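Local coordinates for replication initiator protein (Staphylococcus aureus subsp. aureus, PDB 4PTA) that probably binds the plasmid replication origin and helps assemble the initiation complex of staphylococcal multiresistance plasmids, at residues A41-R46 / I62-T67. Residues are numbered along the deposited sequence; the frame is centred on the assembly and turned at random.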
loop_
_atom_site.group_PDB
_atom_site.type_symbol
_atom_site.label_atom_id
_atom_site.label_comp_id
_atom_site.label_asym_id
_atom_site.label_seq_id
_atom_site.Cartn_x
_atom_site.Cartn_y
_atom_site.Cartn_z
ATOM N N ALA A 41 13.545 7.369 1.271
ATOM C CA ALA A 41 12.418 6.732 0.591
ATOM C C ALA A 41 12.866 5.851 -0.569
ATOM O O ALA A 41 12.359 4.743 -0.740
ATOM C CB ALA A 41 11.421 7.782 0.106
ATOM N N ILE A 42 13.807 6.351 -1.365
ATOM C CA ILE A 42 14.330 5.591 -2.497
ATOM C C ILE A 42 15.027 4.310 -2.036
ATOM O O ILE A 42 14.773 3.232 -2.570
ATOM C CB ILE A 42 15.291 6.437 -3.375
ATOM C CG1 ILE A 42 14.522 7.550 -4.093
ATOM C CG2 ILE A 42 16.013 5.558 -4.389
ATOM C CD1 ILE A 42 15.333 8.285 -5.146
ATOM N N LEU A 43 15.899 4.433 -1.041
ATOM C CA LEU A 43 16.621 3.285 -0.509
ATOM C C LEU A 43 15.672 2.275 0.139
ATOM O O LEU A 43 15.858 1.063 0.024
ATOM C CB LEU A 43 17.675 3.751 0.498
ATOM C CG LEU A 43 19.148 3.692 0.083
ATOM C CD1 LEU A 43 19.310 3.423 -1.406
ATOM C CD2 LEU A 43 19.854 4.972 0.487
ATOM N N ARG A 44 14.657 2.786 0.826
ATOM C CA ARG A 44 13.665 1.939 1.470
ATOM C C ARG A 44 13.038 0.988 0.458
ATOM O O ARG A 44 12.777 -0.178 0.753
ATOM C CB ARG A 44 12.573 2.801 2.093
ATOM C CG ARG A 44 11.635 2.020 2.969
ATOM C CD ARG A 44 10.385 2.798 3.316
ATOM N NE ARG A 44 9.728 2.197 4.470
ATOM C CZ ARG A 44 8.918 1.146 4.407
ATOM N NH1 ARG A 44 8.376 0.661 5.517
ATOM N NH2 ARG A 44 8.653 0.581 3.236
ATOM N N ASP A 45 12.796 1.504 -0.741
ATOM C CA ASP A 45 12.182 0.726 -1.797
ATOM C C ASP A 45 13.053 -0.454 -2.230
ATOM O O ASP A 45 12.552 -1.410 -2.818
ATOM C CB ASP A 45 11.871 1.631 -2.993
ATOM C CG ASP A 45 10.888 0.999 -3.965
ATOM O OD1 ASP A 45 9.920 0.352 -3.505
ATOM O OD2 ASP A 45 11.089 1.147 -5.187
ATOM N N ARG A 46 14.352 -0.389 -1.933
ATOM C CA ARG A 46 15.305 -1.411 -2.374
ATOM C C ARG A 46 15.364 -2.638 -1.456
ATOM O O ARG A 46 16.058 -3.608 -1.764
ATOM C CB ARG A 46 16.719 -0.830 -2.495
ATOM C CG ARG A 46 16.809 0.630 -2.932
ATOM C CD ARG A 46 16.886 0.764 -4.442
ATOM N NE ARG A 46 17.876 -0.138 -5.023
ATOM C CZ ARG A 46 18.155 -0.207 -6.321
ATOM N NH1 ARG A 46 17.524 0.582 -7.179
ATOM N NH2 ARG A 46 19.068 -1.064 -6.764
ATOM N N ILE A 62 18.315 -6.710 7.068
ATOM C CA ILE A 62 18.557 -6.449 5.652
ATOM C C ILE A 62 19.521 -5.280 5.467
ATOM O O ILE A 62 19.334 -4.218 6.061
ATOM C CB ILE A 62 17.237 -6.142 4.910
ATOM C CG1 ILE A 62 16.195 -7.222 5.213
ATOM C CG2 ILE A 62 17.475 -6.015 3.410
ATOM C CD1 ILE A 62 14.810 -6.894 4.713
ATOM N N TYR A 63 20.552 -5.471 4.646
ATOM C CA TYR A 63 21.557 -4.425 4.443
ATOM C C TYR A 63 21.800 -4.099 2.970
ATOM O O TYR A 63 21.207 -4.710 2.083
ATOM C CB TYR A 63 22.880 -4.782 5.136
ATOM C CG TYR A 63 23.485 -6.102 4.702
ATOM C CD1 TYR A 63 24.175 -6.213 3.500
ATOM C CD2 TYR A 63 23.380 -7.232 5.504
ATOM C CE1 TYR A 63 24.729 -7.416 3.103
ATOM C CE2 TYR A 63 23.932 -8.438 5.117
ATOM C CZ TYR A 63 24.604 -8.525 3.914
ATOM O OH TYR A 63 25.155 -9.724 3.524
ATOM N N PHE A 64 22.672 -3.124 2.722
ATOM C CA PHE A 64 23.008 -2.724 1.360
ATOM C C PHE A 64 24.512 -2.789 1.100
ATOM O O PHE A 64 25.319 -2.464 1.971
ATOM C CB PHE A 64 22.499 -1.309 1.064
ATOM C CG PHE A 64 21.003 -1.184 1.085
ATOM C CD1 PHE A 64 20.382 -0.307 1.958
ATOM C CD2 PHE A 64 20.218 -1.944 0.236
ATOM C CE1 PHE A 64 19.009 -0.189 1.980
ATOM C CE2 PHE A 64 18.843 -1.829 0.257
ATOM C CZ PHE A 64 18.240 -0.951 1.130
ATOM N N ILE A 65 24.873 -3.214 -0.105
ATOM C CA ILE A 65 26.257 -3.188 -0.556
ATOM C C ILE A 65 26.356 -2.291 -1.780
ATOM O O ILE A 65 26.269 -2.759 -2.914
ATOM C CB ILE A 65 26.765 -4.597 -0.914
ATOM C CG1 ILE A 65 26.665 -5.519 0.301
ATOM C CG2 ILE A 65 28.196 -4.537 -1.418
ATOM C CD1 ILE A 65 27.284 -6.884 0.092
ATOM N N TYR A 66 26.528 -0.995 -1.544
ATOM C CA TYR A 66 26.526 -0.014 -2.622
ATOM C C TYR A 66 27.780 0.858 -2.602
ATOM O O TYR A 66 28.180 1.363 -1.551
ATOM C CB TYR A 66 25.271 0.860 -2.538
ATOM C CG TYR A 66 23.987 0.137 -2.884
ATOM C CD1 TYR A 66 22.793 0.457 -2.250
ATOM C CD2 TYR A 66 23.964 -0.857 -3.854
ATOM C CE1 TYR A 66 21.614 -0.196 -2.568
ATOM C CE2 TYR A 66 22.792 -1.518 -4.177
ATOM C CZ TYR A 66 21.621 -1.183 -3.532
ATOM O OH TYR A 66 20.454 -1.838 -3.851
ATOM N N THR A 67 28.398 1.028 -3.767
ATOM C CA THR A 67 29.576 1.878 -3.893
ATOM C C THR A 67 29.162 3.343 -3.944
ATOM O O THR A 67 27.975 3.663 -3.885
ATOM C CB THR A 67 30.369 1.561 -5.172
ATOM O OG1 THR A 67 29.721 2.162 -6.300
ATOM C CG2 THR A 67 30.478 0.055 -5.384
#
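The phenolic oxygen of the buried Y66 is gripped by one arginine, R46, a compact example of two N-H groups of a single side chain meeting one hydroxyl. R46 NE lies 3.3 Å from Y66 OH, and R46 NH2 sits at the same distance from that oxygen, so the hydroxyl rests at the edge of the guanidinium, near its plane. Both hydrogen bonds are weak and bent, with N-H...O angles of 148° and 145°, since one oxygen set between two nearly parallel N-H bonds cannot lie straight ahead of both. The guanidinium and the phenol ring are turned steeply against each other, their planes 75° apart. Bends at chi2 and chi3 of R46 turn the chain so that its head meets the tyrosine, while the positive group probably polarises the phenol oxygen.

Nearer the backbone, the same arginine makes an apolar contact: R46 CB packs 3.6 Å from F64 CE2. F64 CZ also comes within 3.3 Å of L43 O, in the last turn of helix 34-44, a carbonyl that already accepts the backbone N-H of R46. The contact lies within the RepA N-terminal region, a member of the helix-turn-helix clan, where it joins that turn and the residues after it to the extended segment 62-67 that leads into helix 68-74. T67 stands at the N-cap of that helix, its OG1 bonded to A69 N. L43 bridges the two aromatic residues, with CG 4.3 Å from F64 CE1 and CD1 4.4 Å from Y66 CE1. Around them, L108 and L110 of strand 108-110 pack against F64, and W55 meets the Y66 ring edge-to-face. L71 and I74 of helix 68-74 also touch Y66, and A126 of a neighbouring subunit packs against R46.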